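Local coordinates for adenosine monophosphate-protein transferase (PDB 2D16), which is of unproven function but may handle adenosine or its phosphates, as an adenosine-specific kinase or an AMP-protein transferase, at residues Q55-T60 and L69-A74; F83-K88 and N97-H102; D30-A35 and F45-N50. One frame throughout, in Å; residues are numbered along the deposited sequence.

Contact 1. Residues Q55-T60 and L69-A74; sequences QLTRYT and LAAKNA
T57 has chi1 at -68°, which sets its methyl CG2 opposite the backbone N and points it at the helix 69-74. The same rotation places OG1 beside the backbone N. CG2 packs against two helix residues three positions apart, A71 and A74. It is 3.7 Å from A74 CB and 3.8 Å from the carbonyl oxygen A71 O. The hydroxyl OG1 has its polar partner elsewhere, in the amide oxygen OD1 of N50 on the adjacent strand. The amide nitrogen of N50 in turn binds A74 O, so one asparagine links T57 to the helix residue its methyl touches.

Y59, two residues on, makes the second point of contact. Its chi1 of 75° tucks the ring between its own backbone N and carbonyl carbon. A71 CB comes obliquely to the Y59 ring, 4.2 Å from Y59 CD2, and is equally near Y59 CB. The Y59-A71 pair is also the closest backbone pair, 6.1 Å between CA atoms. The small side chains of A71 and A74 let helix segment 69-74 lie 8.4 Å from strand segment 56-60, axis to axis. These two segments run nearly antiparallel, at 160°.

R58 faces the other way and forms a salt bridge with E51. The contact belongs to a split beta-alpha-beta unit: strand 56-61, helix 64-77 and strand 82-88, with strand 44-51 lying between the two parallel strands.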
ATOM      1  N   GLN A  55      55.836  -6.377  30.477  1.00 28.66           N
ATOM      2  CA  GLN A  55      56.093  -7.655  29.825  1.00 28.59           C
ATOM      3  C   GLN A  55      54.932  -8.624  30.047  1.00 28.35           C
ATOM      4  O   GLN A  55      55.123  -9.785  30.417  1.00 27.97           O
ATOM      5  CB  GLN A  55      57.410  -8.242  30.341  1.00 29.19           C
ATOM      6  CG  GLN A  55      58.619  -7.426  29.896  1.00 31.57           C
ATOM      7  CD  GLN A  55      59.933  -7.941  30.447  1.00 33.02           C
ATOM      8  OE1 GLN A  55      60.258  -7.726  31.615  1.00 34.46           O
ATOM      9  NE2 GLN A  55      60.697  -8.628  29.605  1.00 34.53           N
ATOM     10  N   LEU A  56      53.722  -8.129  29.804  1.00 27.23           N
ATOM     11  CA  LEU A  56      52.510  -8.919  29.973  1.00 25.71           C
ATOM     12  C   LEU A  56      51.698  -9.065  28.695  1.00 25.30           C
ATOM     13  O   LEU A  56      51.595  -8.128  27.901  1.00 24.56           O
ATOM     14  CB  LEU A  56      51.602  -8.277  31.021  1.00 27.31           C
ATOM     15  CG  LEU A  56      51.978  -8.328  32.501  1.00 27.86           C
ATOM     16  CD1 LEU A  56      50.995  -7.470  33.283  1.00 27.64           C
ATOM     17  CD2 LEU A  56      51.945  -9.767  32.996  1.00 28.44           C
ATOM     18  N   THR A  57      51.115 -10.245  28.511  1.00 23.11           N
ATOM     19  CA  THR A  57      50.252 -10.495  27.364  1.00 23.51           C
ATOM     20  C   THR A  57      48.825 -10.279  27.857  1.00 24.18           C
ATOM     21  O   THR A  57      48.347 -10.997  28.737  1.00 25.24           O
ATOM     22  CB  THR A  57      50.399 -11.939  26.837  1.00 22.14           C
ATOM     23  OG1 THR A  57      51.703 -12.106  26.264  1.00 21.96           O
ATOM     24  CG2 THR A  57      49.339 -12.236  25.774  1.00 21.67           C
ATOM     25  N   ARG A  58      48.160  -9.268  27.306  1.00 23.08           N
ATOM     26  CA  ARG A  58      46.788  -8.945  27.678  1.00 22.72           C
ATOM     27  C   ARG A  58      45.860  -9.686  26.731  1.00 23.50           C
ATOM     28  O   ARG A  58      46.247 -10.000  25.607  1.00 23.79           O
ATOM     29  CB  ARG A  58      46.539  -7.442  27.539  1.00 22.10           C
ATOM     30  CG  ARG A  58      47.559  -6.569  28.239  1.00 22.07           C
ATOM     31  CD  ARG A  58      47.509  -6.771  29.740  1.00 24.98           C
ATOM     32  NE  ARG A  58      48.284  -5.756  30.441  1.00 25.97           N
ATOM     33  CZ  ARG A  58      48.139  -5.477  31.733  1.00 26.98           C
ATOM     34  NH1 ARG A  58      47.250  -6.143  32.456  1.00 24.67           N
ATOM     35  NH2 ARG A  58      48.868  -4.524  32.294  1.00 26.59           N
ATOM     36  N   TYR A  59      44.635  -9.956  27.169  1.00 22.43           N
ATOM     37  CA  TYR A  59      43.701 -10.659  26.306  1.00 23.68           C
ATOM     38  C   TYR A  59      42.241 -10.468  26.691  1.00 23.49           C
ATOM     39  O   TYR A  59      41.916 -10.060  27.809  1.00 23.40           O
ATOM     40  CB  TYR A  59      44.028 -12.154  26.295  1.00 25.66           C
ATOM     41  CG  TYR A  59      43.615 -12.873  27.561  1.00 27.97           C
ATOM     42  CD1 TYR A  59      42.335 -13.415  27.690  1.00 31.00           C
ATOM     43  CD2 TYR A  59      44.493 -12.988  28.638  1.00 29.37           C
ATOM     44  CE1 TYR A  59      41.939 -14.056  28.865  1.00 31.75           C
ATOM     45  CE2 TYR A  59      44.108 -13.625  29.816  1.00 31.39           C
ATOM     46  CZ  TYR A  59      42.830 -14.156  29.920  1.00 32.55           C
ATOM     47  OH  TYR A  59      42.442 -14.787  31.081  1.00 35.02           O
ATOM     48  N   THR A  60      41.313 -10.736  25.811  1.00 22.15           N
ATOM     49  CA  THR A  60      39.867 -10.676  25.950  1.00 23.12           C
ATOM     50  C   THR A  60      39.264 -11.276  24.685  1.00 23.42           C
ATOM     51  O   THR A  60      39.966 -11.924  23.905  1.00 22.48           O
ATOM     52  CB  THR A  60      39.360  -9.226  26.139  1.00 23.12           C
ATOM     53  OG1 THR A  60      37.944  -9.237  26.363  1.00 23.78           O
ATOM     54  CG2 THR A  60      39.669  -8.379  24.916  1.00 24.22           C
ATOM     55  N   LEU A  69      43.901 -19.642  23.574  1.00 23.34           N
ATOM     56  CA  LEU A  69      44.817 -19.891  22.467  1.00 24.47           C
ATOM     57  C   LEU A  69      45.470 -18.618  21.932  1.00 23.01           C
ATOM     58  O   LEU A  69      46.647 -18.625  21.573  1.00 22.60           O
ATOM     59  CB  LEU A  69      44.092 -20.611  21.328  1.00 25.95           C
ATOM     60  CG  LEU A  69      43.856 -22.109  21.539  1.00 28.46           C
ATOM     61  CD1 LEU A  69      43.000 -22.667  20.413  1.00 30.74           C
ATOM     62  CD2 LEU A  69      45.200 -22.823  21.599  1.00 29.15           C
ATOM     63  N   ALA A  70      44.707 -17.532  21.869  1.00 22.46           N
ATOM     64  CA  ALA A  70      45.251 -16.271  21.375  1.00 21.62           C
ATOM     65  C   ALA A  70      46.359 -15.816  22.317  1.00 22.05           C
ATOM     66  O   ALA A  70      47.426 -15.391  21.879  1.00 21.78           O
ATOM     67  CB  ALA A  70      44.151 -15.212  21.297  1.00 19.65           C
ATOM     68  N   ALA A  71      46.102 -15.919  23.616  1.00 22.51           N
ATOM     69  CA  ALA A  71      47.074 -15.517  24.624  1.00 22.49           C
ATOM     70  C   ALA A  71      48.324 -16.395  24.593  1.00 21.78           C
ATOM     71  O   ALA A  71      49.442 -15.905  24.726  1.00 21.16           O
ATOM     72  CB  ALA A  71      46.433 -15.561  26.008  1.00 22.65           C
ATOM     73  N   LYS A  72      48.129 -17.698  24.421  1.00 21.82           N
ATOM     74  CA  LYS A  72      49.248 -18.628  24.376  1.00 23.61           C
ATOM     75  C   LYS A  72      50.153 -18.318  23.183  1.00 22.67           C
ATOM     76  O   LYS A  72      51.376 -18.317  23.311  1.00 22.26           O
ATOM     77  CB  LYS A  72      48.732 -20.064  24.278  1.00 23.37           C
ATOM     78  CG  LYS A  72      49.818 -21.125  24.349  1.00 27.03           C
ATOM     79  CD  LYS A  72      49.209 -22.521  24.241  1.00 28.75           C
ATOM     80  CE  LYS A  72      50.274 -23.605  24.320  1.00 31.90           C
ATOM     81  NZ  LYS A  72      49.693 -24.973  24.175  1.00 32.60           N
ATOM     82  N   ASN A  73      49.548 -18.061  22.027  1.00 21.67           N
ATOM     83  CA  ASN A  73      50.314 -17.742  20.820  1.00 22.37           C
ATOM     84  C   ASN A  73      51.006 -16.389  20.966  1.00 22.15           C
ATOM     85  O   ASN A  73      52.170 -16.230  20.596  1.00 22.26           O
ATOM     86  CB  ASN A  73      49.401 -17.698  19.587  1.00 22.19           C
ATOM     87  CG  ASN A  73      49.080 -19.081  19.037  1.00 23.26           C
ATOM     88  OD1 ASN A  73      49.966 -19.807  18.576  1.00 25.01           O
ATOM     89  ND2 ASN A  73      47.813 -19.452  19.089  1.00 23.89           N
ATOM     90  N   ALA A  74      50.281 -15.416  21.504  1.00 21.10           N
ATOM     91  CA  ALA A  74      50.826 -14.076  21.688  1.00 20.33           C
ATOM     92  C   ALA A  74      52.022 -14.028  22.637  1.00 21.31           C
ATOM     93  O   ALA A  74      53.015 -13.363  22.346  1.00 20.70           O
ATOM     94  CB  ALA A  74      49.735 -13.131  22.179  1.00 19.05           C
TER

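Contact 2. Residues F83-K88 and N97-H102; sequences FVILMK and NTIKNH
This contact joins the first strand and the helix of a split beta-alpha-beta unit. Strand 82-88 leads into helix 92-100, which leads into strand 105-112, and strand 16-22 lies between the two strands of the unit. One helix residue, I99, does all the touching, and it does so with two branches.

Its delta methyl CD1 meets the delta methyl of I85 end on, 3.6 Å from I85 CD1. The two isoleucines have matching first torsions of -59°, and each sends its CG1 arm toward the other. The same torsion leaves I99 CG2 opposite the backbone N, on a separate branch that reaches F83. There CG2 is 3.8 Å from F83 CZ and 4.1 Å from F83 CE1. It approaches the far end of the ring obliquely. F83 and I85 are two residues apart in the strand, so both point to the same face of the sheet.

The backbones stay well apart: the nearest CA atoms, those of I85 and I99, are 10.3 Å from each other. Long side chains fill that distance. All three are buried and meet by apolar packing alone. Just beyond I99 the chain turns, with H102 N bonded to I99 O at 3.1 Å.

Helix 25-39 lies alongside, with L32 against F83 and L36 against I85. I18 of strand 16-22 touches I99, and M49 and I47 of strand 44-51 touch F83 and I85. On the other face of the strand, V84 and L86 pack against helix 64-77.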
ATOM      1  N   PHE A  83      49.719  -8.080  18.238  1.00 19.08           N
ATOM      2  CA  PHE A  83      48.439  -8.608  18.673  1.00 19.80           C
ATOM      3  C   PHE A  83      48.079  -9.821  17.833  1.00 19.77           C
ATOM      4  O   PHE A  83      48.449  -9.918  16.657  1.00 19.19           O
ATOM      5  CB  PHE A  83      47.332  -7.533  18.632  1.00 19.99           C
ATOM      6  CG  PHE A  83      47.029  -6.982  17.257  1.00 19.05           C
ATOM      7  CD1 PHE A  83      46.124  -7.624  16.413  1.00 20.02           C
ATOM      8  CD2 PHE A  83      47.605  -5.787  16.836  1.00 19.15           C
ATOM      9  CE1 PHE A  83      45.790  -7.080  15.167  1.00 19.94           C
ATOM     10  CE2 PHE A  83      47.280  -5.233  15.591  1.00 18.54           C
ATOM     11  CZ  PHE A  83      46.369  -5.880  14.755  1.00 19.49           C
ATOM     12  N   VAL A  84      47.393 -10.765  18.467  1.00 19.80           N
ATOM     13  CA  VAL A  84      46.980 -11.996  17.811  1.00 19.94           C
ATOM     14  C   VAL A  84      45.479 -12.194  17.950  1.00 20.94           C
ATOM     15  O   VAL A  84      44.929 -12.103  19.049  1.00 20.73           O
ATOM     16  CB  VAL A  84      47.678 -13.233  18.431  1.00 20.72           C
ATOM     17  CG1 VAL A  84      47.160 -14.508  17.764  1.00 21.37           C
ATOM     18  CG2 VAL A  84      49.188 -13.122  18.281  1.00 21.20           C
ATOM     19  N   ILE A  85      44.824 -12.475  16.829  1.00 19.26           N
ATOM     20  CA  ILE A  85      43.391 -12.712  16.822  1.00 20.73           C
ATOM     21  C   ILE A  85      43.106 -14.103  16.273  1.00 20.40           C
ATOM     22  O   ILE A  85      43.663 -14.495  15.253  1.00 20.93           O
ATOM     23  CB  ILE A  85      42.641 -11.706  15.917  1.00 20.13           C
ATOM     24  CG1 ILE A  85      42.893 -10.274  16.394  1.00 18.69           C
ATOM     25  CG2 ILE A  85      41.146 -12.020  15.922  1.00 20.40           C
ATOM     26  CD1 ILE A  85      42.412  -9.222  15.412  1.00 19.13           C
ATOM     27  N   LEU A  86      42.256 -14.848  16.971  1.00 20.66           N
ATOM     28  CA  LEU A  86      41.843 -16.172  16.521  1.00 21.63           C
ATOM     29  C   LEU A  86      40.326 -16.083  16.516  1.00 20.86           C
ATOM     30  O   LEU A  86      39.717 -15.771  17.536  1.00 20.86           O
ATOM     31  CB  LEU A  86      42.323 -17.268  17.482  1.00 22.74           C
ATOM     32  CG  LEU A  86      43.829 -17.554  17.479  1.00 22.95           C
ATOM     33  CD1 LEU A  86      44.154 -18.614  18.518  1.00 25.78           C
ATOM     34  CD2 LEU A  86      44.260 -18.021  16.093  1.00 23.82           C
ATOM     35  N   MET A  87      39.715 -16.339  15.366  1.00 21.40           N
ATOM     36  CA  MET A  87      38.269 -16.220  15.259  1.00 22.25           C
ATOM     37  C   MET A  87      37.605 -17.297  14.413  1.00 23.55           C
ATOM     38  O   MET A  87      38.256 -18.019  13.655  1.00 22.82           O
ATOM     39  CB  MET A  87      37.916 -14.860  14.652  1.00 23.83           C
ATOM     40  CG  MET A  87      38.359 -14.743  13.190  1.00 23.61           C
ATOM     41  SD  MET A  87      37.986 -13.150  12.416  1.00 23.42           S
ATOM     42  CE  MET A  87      38.109 -13.581  10.679  1.00 22.98           C
ATOM     43  N   LYS A  88      36.287 -17.382  14.564  1.00 24.05           N
ATOM     44  CA  LYS A  88      35.459 -18.303  13.804  1.00 23.77           C
ATOM     45  C   LYS A  88      34.125 -17.596  13.570  1.00 23.53           C
ATOM     46  O   LYS A  88      33.836 -16.580  14.209  1.00 23.53           O
ATOM     47  CB  LYS A  88      35.263 -19.622  14.563  1.00 25.37           C
ATOM     48  CG  LYS A  88      34.608 -19.494  15.924  1.00 27.10           C
ATOM     49  CD  LYS A  88      34.479 -20.872  16.572  1.00 30.77           C
ATOM     50  CE  LYS A  88      33.774 -20.799  17.920  1.00 33.03           C
ATOM     51  NZ  LYS A  88      33.615 -22.155  18.528  1.00 34.86           N
ATOM     52  N   ASN A  97      39.334  -4.759   7.145  1.00 17.82           N
ATOM     53  CA  ASN A  97      39.179  -3.310   7.096  1.00 17.77           C
ATOM     54  C   ASN A  97      38.857  -2.738   8.477  1.00 17.70           C
ATOM     55  O   ASN A  97      39.293  -1.638   8.812  1.00 18.04           O
ATOM     56  CB  ASN A  97      38.112  -2.921   6.068  1.00 18.60           C
ATOM     57  CG  ASN A  97      38.639  -2.993   4.643  1.00 18.51           C
ATOM     58  OD1 ASN A  97      39.802  -3.341   4.422  1.00 19.75           O
ATOM     59  ND2 ASN A  97      37.794  -2.663   3.673  1.00 20.70           N
ATOM     60  N   THR A  98      38.109  -3.481   9.287  1.00 17.56           N
ATOM     61  CA  THR A  98      37.786  -3.017  10.635  1.00 18.92           C
ATOM     62  C   THR A  98      39.075  -2.888  11.453  1.00 18.79           C
ATOM     63  O   THR A  98      39.249  -1.941  12.227  1.00 19.89           O
ATOM     64  CB  THR A  98      36.821  -4.001  11.342  1.00 18.78           C
ATOM     65  OG1 THR A  98      35.546  -3.960  10.689  1.00 18.68           O
ATOM     66  CG2 THR A  98      36.643  -3.632  12.816  1.00 19.80           C
ATOM     67  N   ILE A  99      39.987  -3.838  11.272  1.00 19.49           N
ATOM     68  CA  ILE A  99      41.255  -3.817  11.991  1.00 18.87           C
ATOM     69  C   ILE A  99      42.176  -2.721  11.456  1.00 19.65           C
ATOM     70  O   ILE A  99      42.755  -1.959  12.234  1.00 18.60           O
ATOM     71  CB  ILE A  99      41.965  -5.175  11.890  1.00 19.44           C
ATOM     72  CG1 ILE A  99      41.066  -6.264  12.485  1.00 19.59           C
ATOM     73  CG2 ILE A  99      43.305  -5.123  12.629  1.00 18.80           C
ATOM     74  CD1 ILE A  99      41.558  -7.679  12.230  1.00 20.24           C
ATOM     75  N   LYS A 100      42.313  -2.641  10.134  1.00 18.64           N
ATOM     76  CA  LYS A 100      43.167  -1.618   9.531  1.00 20.65           C
ATOM     77  C   LYS A 100      42.676  -0.213   9.874  1.00 21.85           C
ATOM     78  O   LYS A 100      43.472   0.729   9.971  1.00 24.59           O
ATOM     79  CB  LYS A 100      43.211  -1.782   8.001  1.00 20.12           C
ATOM     80  CG  LYS A 100      43.998  -2.993   7.530  1.00 19.00           C
ATOM     81  CD  LYS A 100      44.012  -3.134   6.002  1.00 20.14           C
ATOM     82  CE  LYS A 100      42.619  -3.362   5.442  1.00 21.35           C
ATOM     83  NZ  LYS A 100      42.638  -3.675   3.979  1.00 17.76           N
ATOM     84  N   ASN A 101      41.369  -0.072  10.068  1.00 22.41           N
ATOM     85  CA  ASN A 101      40.784   1.226  10.378  1.00 24.39           C
ATOM     86  C   ASN A 101      40.895   1.625  11.846  1.00 21.80           C
ATOM     87  O   ASN A 101      40.565   2.759  12.204  1.00 22.96           O
ATOM     88  CB  ASN A 101      39.311   1.261   9.955  1.00 29.14           C
ATOM     89  CG  ASN A 101      39.127   1.104   8.451  1.00 34.78           C
ATOM     90  OD1 ASN A 101      39.958   1.559   7.660  1.00 38.74           O
ATOM     91  ND2 ASN A 101      38.024   0.474   8.050  1.00 36.92           N
ATOM     92  N   HIS A 102      41.350   0.713  12.699  1.00 19.67           N
ATOM     93  CA  HIS A 102      41.465   1.048  14.118  1.00 18.95           C
ATOM     94  C   HIS A 102      42.616   2.035  14.317  1.00 17.96           C
ATOM     95  O   HIS A 102      43.722   1.823  13.820  1.00 16.82           O
ATOM     96  CB  HIS A 102      41.682  -0.201  14.963  1.00 18.69           C
ATOM     97  CG  HIS A 102      41.537   0.045  16.430  1.00 20.67           C
ATOM     98  ND1 HIS A 102      42.548   0.579  17.200  1.00 21.68           N
ATOM     99  CD2 HIS A 102      40.476  -0.113  17.258  1.00 20.36           C
ATOM    100  CE1 HIS A 102      42.119   0.738  18.438  1.00 21.35           C
ATOM    101  NE2 HIS A 102      40.864   0.328  18.501  1.00 20.92           N
TER

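Contact 3. Residues D30-A35 and F45-N50; sequences DDLARA and FGIAMN
The salt bridge from R34 NH2 to D31 OD1, 2.9 Å, lies beside L32 and A33, the helix residues that meet the strand. It uses the OD1 lone pair that points away from OD2. The oxygen lies 22° out of the guanidinium plane. H102 NE2 is hydrogen-bonded to D31 OD2.

The side facing the sheet is apolar. L32 meets I47 at about a right angle, with L32 CD2 3.7 Å from I47 CD1. The chi1 of I47, 180°, carries its CG1 arm opposite the backbone N and out to L32, while its CG2 sits 3.9 Å from A33 CB. A33 CB also lies at the edge of the F45 ring, in its plane, 3.8 Å from F45 CE1. The carbonyl oxygen A33 O packs obliquely on the ring, 3.3 Å from F45 CZ. Alanine leaves room for both larger strand residues, and the A33 and I47 CA atoms come within 6.8 Å.

I161 of the second subunit also packs on A33. Segments 30-35 and 45-50 run nearly antiparallel, at 154°. They belong to a split beta-alpha-beta unit, strand 16-22, helix 25-39 and strand 44-51, with strand 82-88 between the two parallel strands.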
ATOM      1  N   ASP A  30      41.147  -4.295  24.354  1.00 21.85           N
ATOM      2  CA  ASP A  30      39.709  -4.224  24.596  1.00 22.41           C
ATOM      3  C   ASP A  30      38.966  -3.497  23.474  1.00 21.04           C
ATOM      4  O   ASP A  30      37.929  -3.957  23.001  1.00 22.25           O
ATOM      5  CB  ASP A  30      39.419  -3.487  25.910  1.00 23.16           C
ATOM      6  CG  ASP A  30      39.554  -4.374  27.139  1.00 24.45           C
ATOM      7  OD1 ASP A  30      40.011  -5.532  27.020  1.00 23.68           O
ATOM      8  OD2 ASP A  30      39.194  -3.894  28.237  1.00 25.40           O
ATOM      9  N   ASP A  31      39.496  -2.353  23.056  1.00 20.74           N
ATOM     10  CA  ASP A  31      38.843  -1.558  22.025  1.00 20.49           C
ATOM     11  C   ASP A  31      38.768  -2.250  20.667  1.00 20.40           C
ATOM     12  O   ASP A  31      37.766  -2.133  19.957  1.00 21.05           O
ATOM     13  CB  ASP A  31      39.542  -0.207  21.885  1.00 20.75           C
ATOM     14  CG  ASP A  31      38.639   0.843  21.281  1.00 22.83           C
ATOM     15  OD1 ASP A  31      37.638   1.206  21.936  1.00 22.85           O
ATOM     16  OD2 ASP A  31      38.919   1.306  20.155  1.00 22.17           O
ATOM     17  N   LEU A  32      39.823  -2.969  20.299  1.00 20.89           N
ATOM     18  CA  LEU A  32      39.825  -3.675  19.023  1.00 21.37           C
ATOM     19  C   LEU A  32      38.852  -4.852  19.115  1.00 21.31           C
ATOM     20  O   LEU A  32      38.207  -5.218  18.129  1.00 20.89           O
ATOM     21  CB  LEU A  32      41.241  -4.153  18.689  1.00 22.49           C
ATOM     22  CG  LEU A  32      41.487  -4.819  17.332  1.00 25.07           C
ATOM     23  CD1 LEU A  32      40.870  -3.993  16.205  1.00 23.80           C
ATOM     24  CD2 LEU A  32      42.993  -4.982  17.132  1.00 25.55           C
ATOM     25  N   ALA A  33      38.737  -5.440  20.302  1.00 21.21           N
ATOM     26  CA  ALA A  33      37.808  -6.554  20.488  1.00 20.41           C
ATOM     27  C   ALA A  33      36.387  -6.042  20.241  1.00 21.03           C
ATOM     28  O   ALA A  33      35.592  -6.686  19.554  1.00 21.02           O
ATOM     29  CB  ALA A  33      37.926  -7.122  21.912  1.00 19.07           C
ATOM     30  N   ARG A  34      36.071  -4.878  20.804  1.00 20.98           N
ATOM     31  CA  ARG A  34      34.751  -4.291  20.625  1.00 21.75           C
ATOM     32  C   ARG A  34      34.505  -4.019  19.143  1.00 21.56           C
ATOM     33  O   ARG A  34      33.408  -4.245  18.633  1.00 21.19           O
ATOM     34  CB  ARG A  34      34.619  -2.992  21.433  1.00 23.76           C
ATOM     35  CG  ARG A  34      34.479  -3.204  22.944  1.00 28.51           C
ATOM     36  CD  ARG A  34      34.064  -1.913  23.655  1.00 32.36           C
ATOM     37  NE  ARG A  34      35.129  -0.913  23.689  1.00 36.76           N
ATOM     38  CZ  ARG A  34      36.067  -0.846  24.631  1.00 40.39           C
ATOM     39  NH1 ARG A  34      36.073  -1.724  25.629  1.00 40.89           N
ATOM     40  NH2 ARG A  34      37.003   0.096  24.577  1.00 38.57           N
ATOM     41  N   ALA A  35      35.539  -3.547  18.449  1.00 19.92           N
ATOM     42  CA  ALA A  35      35.418  -3.260  17.024  1.00 20.07           C
ATOM     43  C   ALA A  35      35.113  -4.529  16.229  1.00 19.32           C
ATOM     44  O   ALA A  35      34.287  -4.511  15.316  1.00 19.19           O
ATOM     45  CB  ALA A  35      36.701  -2.612  16.515  1.00 20.58           C
ATOM     46  N   PHE A  45      35.623 -14.991  18.981  1.00 22.79           N
ATOM     47  CA  PHE A  45      37.055 -14.797  18.882  1.00 22.06           C
ATOM     48  C   PHE A  45      37.788 -14.571  20.188  1.00 22.49           C
ATOM     49  O   PHE A  45      37.194 -14.365  21.251  1.00 23.10           O
ATOM     50  CB  PHE A  45      37.317 -13.584  17.990  1.00 22.27           C
ATOM     51  CG  PHE A  45      36.896 -12.280  18.620  1.00 22.71           C
ATOM     52  CD1 PHE A  45      37.805 -11.521  19.357  1.00 22.77           C
ATOM     53  CD2 PHE A  45      35.577 -11.842  18.528  1.00 23.45           C
ATOM     54  CE1 PHE A  45      37.406 -10.348  19.994  1.00 23.60           C
ATOM     55  CE2 PHE A  45      35.167 -10.665  19.166  1.00 23.58           C
ATOM     56  CZ  PHE A  45      36.083  -9.919  19.900  1.00 23.55           C
ATOM     57  N   GLY A  46      39.108 -14.596  20.063  1.00 21.44           N
ATOM     58  CA  GLY A  46      39.995 -14.336  21.172  1.00 20.06           C
ATOM     59  C   GLY A  46      41.038 -13.382  20.615  1.00 21.31           C
ATOM     60  O   GLY A  46      41.448 -13.520  19.461  1.00 19.70           O
ATOM     61  N   ILE A  47      41.432 -12.386  21.401  1.00 19.96           N
ATOM     62  CA  ILE A  47      42.463 -11.453  20.967  1.00 20.53           C
ATOM     63  C   ILE A  47      43.420 -11.224  22.131  1.00 20.63           C
ATOM     64  O   ILE A  47      42.997 -11.069  23.281  1.00 20.50           O
ATOM     65  CB  ILE A  47      41.874 -10.090  20.489  1.00 19.72           C
ATOM     66  CG1 ILE A  47      43.014  -9.162  20.048  1.00 19.85           C
ATOM     67  CG2 ILE A  47      41.054  -9.431  21.594  1.00 19.66           C
ATOM     68  CD1 ILE A  47      42.546  -7.825  19.487  1.00 20.23           C
ATOM     69  N   ALA A  48      44.712 -11.249  21.830  1.00 19.58           N
ATOM     70  CA  ALA A  48      45.742 -11.033  22.835  1.00 19.66           C
ATOM     71  C   ALA A  48      46.733 -10.024  22.273  1.00 20.40           C
ATOM     72  O   ALA A  48      46.983  -9.993  21.069  1.00 20.36           O
ATOM     73  CB  ALA A  48      46.443 -12.342  23.161  1.00 19.48           C
ATOM     74  N   MET A  49      47.289  -9.194  23.144  1.00 18.91           N
ATOM     75  CA  MET A  49      48.232  -8.177  22.711  1.00 20.15           C
ATOM     76  C   MET A  49      49.299  -7.997  23.776  1.00 21.11           C
ATOM     77  O   MET A  49      48.995  -7.948  24.972  1.00 22.19           O
ATOM     78  CB  MET A  49      47.490  -6.865  22.464  1.00 19.76           C
ATOM     79  CG  MET A  49      48.319  -5.795  21.784  1.00 19.46           C
ATOM     80  SD  MET A  49      47.251  -4.471  21.196  1.00 20.87           S
ATOM     81  CE  MET A  49      48.477  -3.364  20.435  1.00 21.03           C
ATOM     82  N   ASN A  50      50.548  -7.899  23.336  1.00 20.61           N
ATOM     83  CA  ASN A  50      51.671  -7.766  24.254  1.00 21.42           C
ATOM     84  C   ASN A  50      52.003  -6.346  24.675  1.00 22.47           C
ATOM     85  O   ASN A  50      52.107  -5.442  23.846  1.00 21.80           O
ATOM     86  CB  ASN A  50      52.919  -8.418  23.652  1.00 21.42           C
ATOM     87  CG  ASN A  50      52.704  -9.879  23.325  1.00 22.64           C
ATOM     88  OD1 ASN A  50      51.998 -10.583  24.043  1.00 22.56           O
ATOM     89  ND2 ASN A  50      53.318 -10.345  22.239  1.00 21.19           N
TER

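In the fold
The three contacts follow one another along the chain, and none nests in or crosses another. Contact 3 comes first and closes the loop from helix 25-39 to strand 44-51. Contact 1 closes the next, from strand 56-61 into helix 64-77. Contact 2 closes the last, from strand 82-88 into helix 92-100. All three strands belong to one five-stranded antiparallel sheet, in which strand 44-51 lies between the other two. Contact 1 covers one face of it. Contacts 2 and 3 cover the opposite face, with centres about 8 Å apart. L69 and A74 of contact 1 meet L86 and V84 of contact 2 by packing.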